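PDB 2I2X: methanol--corrinoid protein co-methyltransferase from Methanosarcina barkeri, which catalyses transfer of the methyl group of methanol to the cob(I)amide bound to its partner corrinoid protein MtaC, a step of methanogenesis. Local coordinates for residues A46-A51 against I59-R64; I65-M70 against K106-K111; A121-I126 against A158-V163; G127-N132 against S144-A149. One frame throughout, in Å; residues are numbered along the deposited sequence.

Contact 1 (A46-A51 against I59-R64); sequences APRPEA and IKEYER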
loop_
_atom_site.group_PDB
_atom_site.type_symbol
_atom_site.label_atom_id
_atom_site.label_comp_id
_atom_site.label_asym_id
_atom_site.label_seq_id
_atom_site.Cartn_x
_atom_site.Cartn_y
_atom_site.Cartn_z
ATOM N N ALA A 46 6.952 10.584 3.041
ATOM C CA ALA A 46 6.942 11.701 3.989
ATOM C C ALA A 46 7.414 11.123 5.339
ATOM O O ALA A 46 6.915 10.078 5.779
ATOM C CB ALA A 46 5.537 12.294 4.131
ATOM N N PRO A 47 8.379 11.788 5.990
ATOM C CA PRO A 47 8.776 11.364 7.316
ATOM C C PRO A 47 7.631 11.508 8.317
ATOM O O PRO A 47 6.631 12.165 8.032
ATOM C CB PRO A 47 9.946 12.288 7.658
ATOM C CG PRO A 47 9.839 13.452 6.753
ATOM C CD PRO A 47 9.139 12.967 5.509
ATOM N N ARG A 48 7.746 10.849 9.466
ATOM C CA ARG A 48 6.736 10.984 10.502
ATOM C C ARG A 48 6.889 12.362 11.171
ATOM O O ARG A 48 7.968 12.930 11.103
ATOM C CB ARG A 48 6.878 9.845 11.512
ATOM C CG ARG A 48 6.444 8.494 10.995
ATOM C CD ARG A 48 7.070 7.389 11.801
ATOM N NE ARG A 48 8.500 7.208 11.537
ATOM C CZ ARG A 48 9.196 6.123 11.906
ATOM N NH1 ARG A 48 8.589 5.115 12.530
ATOM N NH2 ARG A 48 10.494 6.022 11.626
ATOM N N PRO A 49 5.813 12.904 11.805
ATOM C CA PRO A 49 5.899 14.209 12.504
ATOM C C PRO A 49 7.107 14.313 13.447
ATOM O O PRO A 49 7.800 15.339 13.445
ATOM C CB PRO A 49 4.612 14.271 13.333
ATOM C CG PRO A 49 3.717 13.270 12.798
ATOM C CD PRO A 49 4.464 12.316 11.902
ATOM N N GLU A 50 7.364 13.242 14.211
ATOM C CA GLU A 50 8.488 13.185 15.151
ATOM C C GLU A 50 9.823 13.453 14.486
ATOM O O GLU A 50 10.717 14.015 15.126
ATOM C CB GLU A 50 8.601 11.826 15.857
ATOM C CG GLU A 50 7.323 11.270 16.421
ATOM C CD GLU A 50 6.643 10.316 15.448
ATOM O OE1 GLU A 50 7.231 9.255 15.109
ATOM O OE2 GLU A 50 5.512 10.630 15.042
ATOM N N ALA A 51 9.978 13.025 13.231
ATOM C CA ALA A 51 11.253 13.215 12.530
ATOM C C ALA A 51 11.559 14.694 12.265
ATOM O O ALA A 51 12.705 15.065 12.050
ATOM C CB ALA A 51 11.311 12.393 11.235
ATOM N N ILE A 59 17.331 13.849 8.935
ATOM C CA ILE A 59 18.379 13.174 8.175
ATOM C C ILE A 59 18.355 11.669 8.441
ATOM O O ILE A 59 18.468 10.856 7.525
ATOM C CB ILE A 59 19.771 13.752 8.523
ATOM C CG1 ILE A 59 19.920 15.155 7.920
ATOM C CG2 ILE A 59 20.882 12.811 8.053
ATOM C CD1 ILE A 59 21.168 15.956 8.371
ATOM N N LYS A 60 18.166 11.312 9.699
ATOM C CA LYS A 60 18.084 9.917 10.102
ATOM C C LYS A 60 16.905 9.178 9.437
ATOM O O LYS A 60 17.088 8.099 8.872
ATOM C CB LYS A 60 18.030 9.823 11.639
ATOM C CG LYS A 60 18.073 8.430 12.190
ATOM C CD LYS A 60 19.292 7.695 11.711
ATOM C CE LYS A 60 19.371 6.302 12.334
ATOM N NZ LYS A 60 20.574 5.579 11.797
ATOM N N GLU A 61 15.715 9.766 9.506
ATOM C CA GLU A 61 14.519 9.178 8.919
ATOM C C GLU A 61 14.728 8.926 7.412
ATOM O O GLU A 61 14.409 7.834 6.918
ATOM C CB GLU A 61 13.306 10.070 9.178
ATOM C CG GLU A 61 11.982 9.535 8.684
ATOM C CD GLU A 61 11.193 8.816 9.776
ATOM O OE1 GLU A 61 11.831 8.087 10.583
ATOM O OE2 GLU A 61 9.934 8.970 9.823
ATOM N N TYR A 62 15.291 9.917 6.712
ATOM C CA TYR A 62 15.559 9.793 5.290
ATOM C C TYR A 62 16.615 8.737 4.990
ATOM O O TYR A 62 16.553 8.068 3.954
ATOM C CB TYR A 62 15.930 11.141 4.649
ATOM C CG TYR A 62 14.756 12.065 4.426
ATOM C CD1 TYR A 62 13.741 11.737 3.524
ATOM C CD2 TYR A 62 14.680 13.284 5.083
ATOM C CE1 TYR A 62 12.654 12.601 3.296
ATOM C CE2 TYR A 62 13.606 14.164 4.881
ATOM C CZ TYR A 62 12.589 13.816 3.982
ATOM O OH TYR A 62 11.535 14.676 3.789
ATOM N N GLU A 63 17.584 8.584 5.888
ATOM C CA GLU A 63 18.533 7.484 5.758
ATOM C C GLU A 63 17.830 6.149 5.865
ATOM O O GLU A 63 18.152 5.210 5.138
ATOM C CB GLU A 63 19.649 7.586 6.785
ATOM C CG GLU A 63 20.680 8.596 6.356
ATOM C CD GLU A 63 21.855 8.723 7.297
ATOM O OE1 GLU A 63 21.675 8.677 8.524
ATOM O OE2 GLU A 63 22.977 8.901 6.793
ATOM N N ARG A 64 16.859 6.057 6.755
ATOM C CA ARG A 64 16.162 4.794 6.923
ATOM C C ARG A 64 15.343 4.499 5.667
ATOM O O ARG A 64 15.323 3.357 5.200
ATOM C CB ARG A 64 15.275 4.814 8.172
ATOM C CG ARG A 64 16.042 4.635 9.466
ATOM C CD ARG A 64 15.192 4.994 10.678
ATOM N NE ARG A 64 15.915 4.605 11.878
ATOM C CZ ARG A 64 15.529 4.811 13.132
ATOM N NH1 ARG A 64 14.387 5.439 13.398
ATOM N NH2 ARG A 64 16.309 4.365 14.124
#

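Contact 2 (I65-M70 against K106-K111); sequences ITTDVM and KTIMEK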
loop_
_atom_site.group_PDB
_atom_site.type_symbol
_atom_site.label_atom_id
_atom_site.label_comp_id
_atom_site.label_asym_id
_atom_site.label_seq_id
_atom_site.Cartn_x
_atom_site.Cartn_y
_atom_site.Cartn_z
ATOM N N ILE A 65 14.707 5.546 5.125
ATOM C CA ILE A 65 13.862 5.439 3.941
ATOM C C ILE A 65 14.727 4.932 2.782
ATOM O O ILE A 65 14.366 3.963 2.099
ATOM C CB ILE A 65 13.171 6.801 3.597
ATOM C CG1 ILE A 65 12.060 7.135 4.611
ATOM C CG2 ILE A 65 12.582 6.775 2.216
ATOM C CD1 ILE A 65 11.664 8.635 4.650
ATOM N N THR A 66 15.897 5.554 2.623
ATOM C CA THR A 66 16.761 5.308 1.498
ATOM C C THR A 66 17.306 3.892 1.578
ATOM O O THR A 66 17.271 3.142 0.594
ATOM C CB THR A 66 17.917 6.328 1.421
ATOM O OG1 THR A 66 17.390 7.655 1.501
ATOM C CG2 THR A 66 18.680 6.188 0.124
ATOM N N THR A 67 17.795 3.518 2.747
ATOM C CA THR A 67 18.268 2.174 2.934
ATOM C C THR A 67 17.149 1.192 2.651
ATOM O O THR A 67 17.361 0.248 1.937
ATOM C CB THR A 67 18.875 1.982 4.340
ATOM O OG1 THR A 67 20.040 2.818 4.444
ATOM C CG2 THR A 67 19.253 0.527 4.592
ATOM N N ASP A 68 15.956 1.416 3.175
ATOM C CA ASP A 68 14.864 0.450 2.994
ATOM C C ASP A 68 14.466 0.179 1.532
ATOM O O ASP A 68 14.236 -0.977 1.125
ATOM C CB ASP A 68 13.641 0.899 3.781
ATOM C CG ASP A 68 13.800 0.666 5.265
ATOM O OD1 ASP A 68 14.868 0.150 5.686
ATOM O OD2 ASP A 68 12.861 1.009 6.016
ATOM N N VAL A 69 14.402 1.258 0.767
ATOM C CA VAL A 69 14.149 1.227 -0.656
ATOM C C VAL A 69 15.258 0.495 -1.422
ATOM O O VAL A 69 14.967 -0.420 -2.210
ATOM C CB VAL A 69 14.041 2.683 -1.224
ATOM C CG1 VAL A 69 13.909 2.649 -2.731
ATOM C CG2 VAL A 69 12.882 3.435 -0.591
ATOM N N MET A 70 16.518 0.889 -1.229
ATOM C CA MET A 70 17.588 0.267 -2.020
ATOM C C MET A 70 17.660 -1.257 -1.706
ATOM O O MET A 70 17.798 -2.092 -2.593
ATOM C CB MET A 70 18.950 0.952 -1.794
ATOM C CG MET A 70 19.025 2.470 -2.156
ATOM S SD MET A 70 18.548 2.853 -3.870
ATOM C CE MET A 70 19.712 1.911 -4.867
ATOM N N LYS A 106 22.217 10.331 -1.163
ATOM C CA LYS A 106 23.124 9.959 -2.265
ATOM C C LYS A 106 24.261 9.034 -1.829
ATOM O O LYS A 106 24.686 8.151 -2.603
ATOM C CB LYS A 106 23.711 11.189 -2.981
ATOM C CG LYS A 106 24.279 10.866 -4.371
ATOM C CD LYS A 106 23.150 10.194 -5.206
ATOM C CE LYS A 106 23.415 10.211 -6.661
ATOM N NZ LYS A 106 23.250 11.591 -7.251
ATOM N N THR A 107 24.754 9.247 -0.606
ATOM C CA THR A 107 25.834 8.440 -0.049
ATOM C C THR A 107 25.405 6.962 -0.025
ATOM O O THR A 107 26.134 6.093 -0.493
ATOM C CB THR A 107 26.261 8.931 1.378
ATOM O OG1 THR A 107 26.738 10.292 1.326
ATOM C CG2 THR A 107 27.334 8.016 1.982
ATOM N N ILE A 108 24.214 6.693 0.501
ATOM C CA ILE A 108 23.695 5.328 0.548
ATOM C C ILE A 108 23.469 4.776 -0.873
ATOM O O ILE A 108 23.847 3.625 -1.168
ATOM C CB ILE A 108 22.408 5.264 1.381
ATOM C CG1 ILE A 108 22.748 5.478 2.864
ATOM C CG2 ILE A 108 21.631 3.981 1.106
ATOM C CD1 ILE A 108 21.595 6.016 3.686
ATOM N N MET A 109 22.896 5.608 -1.743
ATOM C CA MET A 109 22.597 5.218 -3.120
ATOM C C MET A 109 23.855 4.806 -3.835
ATOM O O MET A 109 23.833 3.841 -4.610
ATOM C CB MET A 109 21.886 6.347 -3.896
ATOM C CG MET A 109 20.467 6.644 -3.415
ATOM S SD MET A 109 19.699 8.003 -4.332
ATOM C CE MET A 109 18.521 8.518 -3.111
ATOM N N GLU A 110 24.951 5.522 -3.569
ATOM C CA GLU A 110 26.289 5.181 -4.130
ATOM C C GLU A 110 26.783 3.847 -3.622
ATOM O O GLU A 110 27.244 3.027 -4.411
ATOM C CB GLU A 110 27.331 6.255 -3.841
ATOM C CG GLU A 110 27.266 7.411 -4.835
ATOM C CD GLU A 110 27.706 8.791 -4.284
ATOM O OE1 GLU A 110 27.864 9.001 -3.065
ATOM O OE2 GLU A 110 27.878 9.696 -5.116
ATOM N N LYS A 111 26.674 3.618 -2.318
ATOM C CA LYS A 111 27.095 2.348 -1.772
ATOM C C LYS A 111 26.390 1.171 -2.515
ATOM O O LYS A 111 27.050 0.191 -2.883
ATOM C CB LYS A 111 26.900 2.310 -0.240
ATOM C CG LYS A 111 27.321 0.972 0.437
ATOM C CD LYS A 111 26.765 0.772 1.878
ATOM C CE LYS A 111 26.695 -0.749 2.324
ATOM N NZ LYS A 111 25.336 -1.432 2.102
#

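Contact 3 (A121-I126 against A158-V163); sequences ALRHTI and ADLLSV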
loop_
_atom_site.group_PDB
_atom_site.type_symbol
_atom_site.label_atom_id
_atom_site.label_comp_id
_atom_site.label_asym_id
_atom_site.label_seq_id
_atom_site.Cartn_x
_atom_site.Cartn_y
_atom_site.Cartn_z
ATOM N N ALA A 121 18.615 7.428 -9.426
ATOM C CA ALA A 121 18.773 8.883 -9.493
ATOM C C ALA A 121 17.961 9.461 -8.366
ATOM O O ALA A 121 17.015 8.840 -7.895
ATOM C CB ALA A 121 18.316 9.452 -10.868
ATOM N N LEU A 122 18.366 10.620 -7.888
ATOM C CA LEU A 122 17.690 11.243 -6.785
ATOM C C LEU A 122 16.995 12.555 -7.211
ATOM O O LEU A 122 17.598 13.441 -7.782
ATOM C CB LEU A 122 18.683 11.467 -5.643
ATOM C CG LEU A 122 18.148 12.239 -4.433
ATOM C CD1 LEU A 122 17.029 11.465 -3.755
ATOM C CD2 LEU A 122 19.259 12.604 -3.462
ATOM N N ARG A 123 15.717 12.664 -6.925
ATOM C CA ARG A 123 14.994 13.856 -7.245
ATOM C C ARG A 123 14.637 14.540 -5.955
ATOM O O ARG A 123 14.097 13.896 -5.042
ATOM C CB ARG A 123 13.733 13.495 -7.968
ATOM C CG ARG A 123 12.801 14.654 -8.210
ATOM C CD ARG A 123 11.584 14.051 -8.856
ATOM N NE ARG A 123 11.088 14.878 -9.905
ATOM C CZ ARG A 123 10.624 14.439 -11.060
ATOM N NH1 ARG A 123 10.569 13.151 -11.356
ATOM N NH2 ARG A 123 10.203 15.336 -11.931
ATOM N N HIS A 124 14.958 15.832 -5.888
ATOM C CA HIS A 124 14.553 16.681 -4.802
ATOM C C HIS A 124 13.578 17.681 -5.349
ATOM O O HIS A 124 13.836 18.315 -6.370
ATOM C CB HIS A 124 15.756 17.411 -4.205
ATOM C CG HIS A 124 16.233 16.820 -2.917
ATOM N ND1 HIS A 124 16.388 15.458 -2.731
ATOM C CD2 HIS A 124 16.563 17.399 -1.743
ATOM C CE1 HIS A 124 16.813 15.231 -1.502
ATOM N NE2 HIS A 124 16.908 16.390 -0.877
ATOM N N THR A 125 12.452 17.804 -4.660
ATOM C CA THR A 125 11.399 18.744 -4.982
ATOM C C THR A 125 11.357 19.801 -3.867
ATOM O O THR A 125 10.846 19.550 -2.754
ATOM C CB THR A 125 10.053 18.002 -5.070
ATOM O OG1 THR A 125 10.136 17.029 -6.102
ATOM C CG2 THR A 125 8.865 18.968 -5.348
ATOM N N ILE A 126 11.912 20.983 -4.176
ATOM C CA ILE A 126 11.981 22.096 -3.252
ATOM C C ILE A 126 10.544 22.499 -2.941
ATOM O O ILE A 126 9.651 22.343 -3.776
ATOM C CB ILE A 126 12.824 23.237 -3.898
ATOM C CG1 ILE A 126 14.330 22.939 -3.778
ATOM C CG2 ILE A 126 12.565 24.639 -3.254
ATOM C CD1 ILE A 126 14.779 21.554 -4.221
ATOM N N ALA A 158 21.358 15.868 -5.208
ATOM C CA ALA A 158 20.145 15.835 -6.019
ATOM C C ALA A 158 20.483 15.840 -7.503
ATOM O O ALA A 158 21.313 16.620 -7.958
ATOM C CB ALA A 158 19.178 16.948 -5.652
ATOM N N ASP A 159 19.850 14.919 -8.234
ATOM C CA ASP A 159 20.068 14.719 -9.660
ATOM C C ASP A 159 19.004 15.462 -10.475
ATOM O O ASP A 159 19.297 16.035 -11.528
ATOM C CB ASP A 159 19.999 13.223 -9.976
ATOM C CG ASP A 159 21.114 12.421 -9.313
ATOM O OD1 ASP A 159 20.806 11.499 -8.531
ATOM O OD2 ASP A 159 22.306 12.690 -9.571
ATOM N N LEU A 160 17.765 15.453 -9.992
ATOM C CA LEU A 160 16.660 16.113 -10.693
ATOM C C LEU A 160 16.094 17.175 -9.777
ATOM O O LEU A 160 16.032 16.986 -8.552
ATOM C CB LEU A 160 15.573 15.108 -11.111
ATOM C CG LEU A 160 16.072 13.776 -11.725
ATOM C CD1 LEU A 160 15.015 12.680 -11.647
ATOM C CD2 LEU A 160 16.560 13.877 -13.143
ATOM N N LEU A 161 15.682 18.294 -10.355
ATOM C CA LEU A 161 15.157 19.408 -9.578
ATOM C C LEU A 161 13.729 19.717 -10.000
ATOM O O LEU A 161 13.455 19.817 -11.191
ATOM C CB LEU A 161 16.037 20.656 -9.771
ATOM C CG LEU A 161 17.544 20.531 -9.515
ATOM C CD1 LEU A 161 18.258 21.838 -9.828
ATOM C CD2 LEU A 161 17.834 20.093 -8.074
ATOM N N SER A 162 12.835 19.885 -9.033
ATOM C CA SER A 162 11.432 20.122 -9.300
ATOM C C SER A 162 10.876 21.012 -8.202
ATOM O O SER A 162 11.531 21.214 -7.163
ATOM C CB SER A 162 10.677 18.800 -9.239
ATOM O OG SER A 162 10.707 18.101 -10.469
ATOM N N VAL A 163 9.664 21.518 -8.424
ATOM C CA VAL A 163 8.896 22.229 -7.404
ATOM C C VAL A 163 7.454 22.073 -7.815
ATOM O O VAL A 163 7.175 21.886 -8.988
ATOM C CB VAL A 163 9.244 23.771 -7.323
ATOM C CG1 VAL A 163 9.243 24.417 -8.681
ATOM C CG2 VAL A 163 8.248 24.515 -6.416
#

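Contact 4 (G127-N132 against S144-A149); sequences GDIREN and SVFLEA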
loop_
_atom_site.group_PDB
_atom_site.type_symbol
_atom_site.label_atom_id
_atom_site.label_comp_id
_atom_site.label_asym_id
_atom_site.label_seq_id
_atom_site.Cartn_x
_atom_site.Cartn_y
_atom_site.Cartn_z
ATOM N N GLY A 127 10.296 22.951 -1.719
ATOM C CA GLY A 127 9.013 23.589 -1.413
ATOM C C GLY A 127 8.850 25.022 -1.939
ATOM O O GLY A 127 9.780 25.830 -1.871
ATOM N N ASP A 128 7.669 25.351 -2.466
ATOM C CA ASP A 128 7.415 26.734 -2.864
ATOM C C ASP A 128 7.173 27.533 -1.619
ATOM O O ASP A 128 6.052 27.637 -1.142
ATOM C CB ASP A 128 6.251 26.902 -3.850
ATOM C CG ASP A 128 6.338 28.237 -4.631
ATOM O OD1 ASP A 128 6.991 29.173 -4.108
ATOM O OD2 ASP A 128 5.753 28.352 -5.739
ATOM N N ILE A 129 8.254 28.082 -1.086
ATOM C CA ILE A 129 8.214 28.800 0.176
ATOM C C ILE A 129 7.835 30.295 0.028
ATOM O O ILE A 129 7.741 31.004 1.030
ATOM C CB ILE A 129 9.570 28.672 0.904
ATOM C CG1 ILE A 129 10.717 29.249 0.049
ATOM C CG2 ILE A 129 9.836 27.255 1.245
ATOM C CD1 ILE A 129 12.042 29.444 0.802
ATOM N N ARG A 130 7.604 30.765 -1.201
ATOM C CA ARG A 130 7.326 32.191 -1.468
ATOM C C ARG A 130 5.922 32.636 -1.011
ATOM O O ARG A 130 5.104 33.086 -1.806
ATOM C CB ARG A 130 7.534 32.509 -2.954
ATOM C CG ARG A 130 8.928 32.173 -3.492
ATOM C CD ARG A 130 8.981 32.233 -5.015
ATOM N NE ARG A 130 7.982 31.363 -5.642
ATOM C CZ ARG A 130 7.421 31.569 -6.831
ATOM N NH1 ARG A 130 7.742 32.639 -7.580
ATOM N NH2 ARG A 130 6.517 30.704 -7.275
ATOM N N GLU A 131 5.668 32.498 0.287
ATOM C CA GLU A 131 4.368 32.803 0.890
ATOM C C GLU A 131 4.511 33.064 2.413
ATOM O O GLU A 131 5.404 32.502 3.048
ATOM C CB GLU A 131 3.410 31.648 0.627
ATOM C CG GLU A 131 2.075 31.796 1.281
ATOM C CD GLU A 131 1.039 30.841 0.753
ATOM O OE1 GLU A 131 1.251 29.611 0.861
ATOM O OE2 GLU A 131 -0.009 31.328 0.265
ATOM N N ASN A 132 3.681 33.949 2.971
ATOM C CA ASN A 132 3.549 34.081 4.422
ATOM C C ASN A 132 2.123 33.826 4.790
ATOM O O ASN A 132 1.321 33.493 3.921
ATOM C CB ASN A 132 4.017 35.439 4.975
ATOM C CG ASN A 132 3.334 36.645 4.309
ATOM O OD1 ASN A 132 4.021 37.583 3.885
ATOM N ND2 ASN A 132 1.998 36.636 4.225
ATOM N N SER A 144 15.181 34.568 -2.905
ATOM C CA SER A 144 16.594 34.201 -2.997
ATOM C C SER A 144 16.856 32.940 -2.194
ATOM O O SER A 144 17.731 32.137 -2.548
ATOM C CB SER A 144 17.501 35.330 -2.511
ATOM O OG SER A 144 17.257 35.648 -1.155
ATOM N N VAL A 145 16.093 32.777 -1.117
ATOM C CA VAL A 145 16.187 31.579 -0.296
ATOM C C VAL A 145 15.714 30.377 -1.141
ATOM O O VAL A 145 16.376 29.350 -1.201
ATOM C CB VAL A 145 15.377 31.726 1.014
ATOM C CG1 VAL A 145 15.478 30.469 1.880
ATOM C CG2 VAL A 145 15.870 32.928 1.815
ATOM N N PHE A 146 14.586 30.572 -1.826
ATOM C CA PHE A 146 14.000 29.621 -2.746
ATOM C C PHE A 146 15.063 29.060 -3.695
ATOM O O PHE A 146 15.248 27.839 -3.791
ATOM C CB PHE A 146 12.878 30.330 -3.502
ATOM C CG PHE A 146 12.111 29.460 -4.459
ATOM C CD1 PHE A 146 11.538 28.263 -4.044
ATOM C CD2 PHE A 146 11.928 29.869 -5.775
ATOM C CE1 PHE A 146 10.806 27.487 -4.928
ATOM C CE2 PHE A 146 11.191 29.097 -6.665
ATOM C CZ PHE A 146 10.632 27.901 -6.240
ATOM N N LEU A 147 15.768 29.960 -4.373
ATOM C CA LEU A 147 16.865 29.592 -5.284
ATOM C C LEU A 147 18.010 28.860 -4.598
ATOM O O LEU A 147 18.564 27.916 -5.175
ATOM C CB LEU A 147 17.418 30.827 -6.006
ATOM C CG LEU A 147 16.490 31.582 -6.962
ATOM C CD1 LEU A 147 17.312 32.607 -7.785
ATOM C CD2 LEU A 147 15.661 30.645 -7.884
ATOM N N GLU A 148 18.378 29.311 -3.395
ATOM C CA GLU A 148 19.443 28.688 -2.616
ATOM C C GLU A 148 19.089 27.236 -2.320
ATOM O O GLU A 148 19.971 26.379 -2.265
ATOM C CB GLU A 148 19.641 29.395 -1.279
ATOM C CG GLU A 148 20.364 30.709 -1.314
ATOM C CD GLU A 148 20.464 31.372 0.071
ATOM O OE1 GLU A 148 20.838 30.677 1.053
ATOM O OE2 GLU A 148 20.185 32.594 0.165
ATOM N N ALA A 149 17.805 26.959 -2.107
ATOM C CA ALA A 149 17.399 25.590 -1.874
ATOM C C ALA A 149 17.715 24.713 -3.102
ATOM O O ALA A 149 18.302 23.626 -2.958
ATOM C CB ALA A 149 15.938 25.496 -1.461
#

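Contact 1 (A46-A51 against I59-R64)
The loop 46-51 turns into a 3-10 segment from residue 49 and comes nearest to the helical segment 59-64 where the CA atoms of Ala51 and Glu61 lie 6.3 Å apart. Glu61 carries the contact: its CG is anti to the backbone N (chi1 -177°) and the chain then bends at chi2, which brings the carboxylate to Arg48 with the two side chains crossing at about a right angle. Arg48 takes the acid side-on, NE reaching Glu61 OE2 at 2.8 Å on the syn lone pair. Its second nitrogen, NH2, bonds Glu61 OE1 at 2.7 Å, and both oxygens lie in the guanidinium plane. The carboxylate is turned only 27° from that plane, the evidence for a nearly coplanar salt bridge. A third, almost straight bond (174°) comes from Arg48 N to the anti side of Glu61 OE2, 2.9 Å away, so this oxygen is held by two donors.

The loop follows strand 40-43 and leads into helix 55-76, a beta-alpha step of the TIM barrel, so the salt bridge ties the connection back onto its own helix. Pro47 CB packs on Glu61 CG at 3.6 Å, and Ala51 CB meets Glu61 CB at 3.7 Å. Tyr62 comes obliquely to the proline, with OH 3.4 Å from Pro47 CD. Tyr317 touches Arg48, Glu61 and Arg64, while Arg64 NE forms a salt bridge with the terminal carboxylate of His258 of a neighbouring subunit.

Contact 2 (I65-M70 against K106-K111)
Ile108 meets Thr66 and Thr67 through branched aliphatic groups and a hydroxyl; no ring, amide or guanidinium joins in, so there are neither faces nor edges to assign. Its CG2, anti to the backbone N, lies 3.8 Å from Thr66 CG2, the two side chains crossing at a slant. The other branch runs to Thr67, where Ile108 CD1 stands 3.6 Å from OG1. That hydroxyl is no loose polar atom in an apolar seam: with chi1 -64° it sits beside its own backbone N and hydrogen-bonds Glu63 O one turn back, just as Thr66 OG1 bonds Tyr62 O. Both hydroxyls find their main acceptor on their own helix, Thr66 OG1 adding a weak bond to Gln105 OE1 of helix 95-116, and Thr66 turns its methyl across the gap. The same methyl receives the tip of Met109, whose CE is 4.0 Å from Thr66 CG2. Further along, Met70 SD approaches Met109 CG at 4.3 Å, a looser thioether contact. An alanine in place of Ile108 would lose both branches, and is likely to leave a gap between Thr66 and Thr67 and the facing helix.

The two segments run in nearly the same direction, with a crossing angle of -24° and a closest axis approach of 9.4 Å, as befits neighbouring outer helices of a TIM barrel. Beneath them, Leu83 of strand 80-86 touches Thr66, Met70 and Met109. Strand 119-126 adds Cys120 under Met70 and Leu122 under Met109.

Contact 3 (A121-I126 against A158-V163)
Leu122 O is gripped by two backbone donors: Asp159 N at 2.7 Å and Leu160 N at 3.0 Å. Asp159 replies through its side chain, OD1 accepting from Leu122 N at 2.7 Å on its anti lone pair, which is consistent with the residue before strand 160-163 setting where the pairing starts. Beyond it, His124 N bonds Leu160 O at 3.1 Å and Ser162 N bonds His124 O at 3.2 Å, the alternation expected of parallel strands. These are adjacent strands of the barrel sheet, joined through helix 143-155 as a beta-alpha-beta unit.

Arg123, Thr125, Leu160 and Ser162 share one face of the sheet; His124 and Leu161 point to the other, where His124 CB rests 3.7 Å from Ala158 CB. With CG anti to the backbone N (chi1 173°), Arg123 runs past Leu160 and takes Ser162 OG side-on, NE at 3.3 Å and NH2 at 3.2 Å, the oxygen lying in the guanidinium plane. Ser162 OG also bonds Gly216 O, and Arg123 NH1 forms a salt bridge with Glu42. Thr125 OG1 bonds Glu84, with Glu164, a zinc ligand, close by. The buried arginine charge is therefore probably balanced by Glu42, within a largely polar, hydrogen-bonded group of side chains bordering the metal site.

Contact 4 (G127-N132 against S144-A149)
Arg130 lays its aliphatic arm over one face of Phe146, a CH-pi contact with CD 4.3 Å from the ring centroid and 28° off the ring normal. Arg130 lies in the connection from strand 119-126 to helix 143-155, a beta-alpha loop of the TIM barrel, and is the centre of an inverse gamma turn closed by Glu131 N and Ile129 O at 2.7 Å. The guanidinium stays only 12° from the plane of the ring. At the ring's edge stands Gly127 O, 3.6 Å from Phe146 CE1. Next to this, Ile129 CD1 meets Val145 CG1 at 3.7 Å, the two side chains crossing at about a right angle.

What positions Arg130 is mainly acidic. Arg130 grips Asp128 side-on, through NE and NH2, and Asp195 of helix 181-210 forms a salt bridge with NH1, which also bonds Leu138 O. Asp128 OD2 in turn takes Met166 N, two residues beyond the zinc ligand Glu164. A leucine in place of Arg130 would probably leave Asp128 and Asp195 without this counter-charge, the Asp128 carboxylate keeping its bond from Met166 N but losing the two that fix its plane.

Between the two charged groups, Arg130 NE bonds Asp128 OD1 at 2.9 Å, while the NH2 bond to Asp128 OD2, also 2.9 Å, is practically straight (177°) and uses the syn lone pair.

In the fold
All four contacts belong to successive beta-alpha steps of the TIM barrel. Contacts 1 and 2 share helix 55-76, their centres about 14 Å apart, and touch where Glu63 O meets Ile108 CD1. Contact 2 reaches contact 3, about 15 Å away between centres, by the Lys106 to Asp159 salt bridge and by Met109 packing on Leu122. Contact 4 is nested within the connection that contact 3 closes; Ile126 and Val163 rest on Phe146 there. The series thus runs from a loop-to-helix salt bridge (contact 1) through helix-helix packing outside the barrel (contact 2) to the strands and loop of contacts 3 and 4, which lie near the zinc ligand Glu164 and the bound corrinoid.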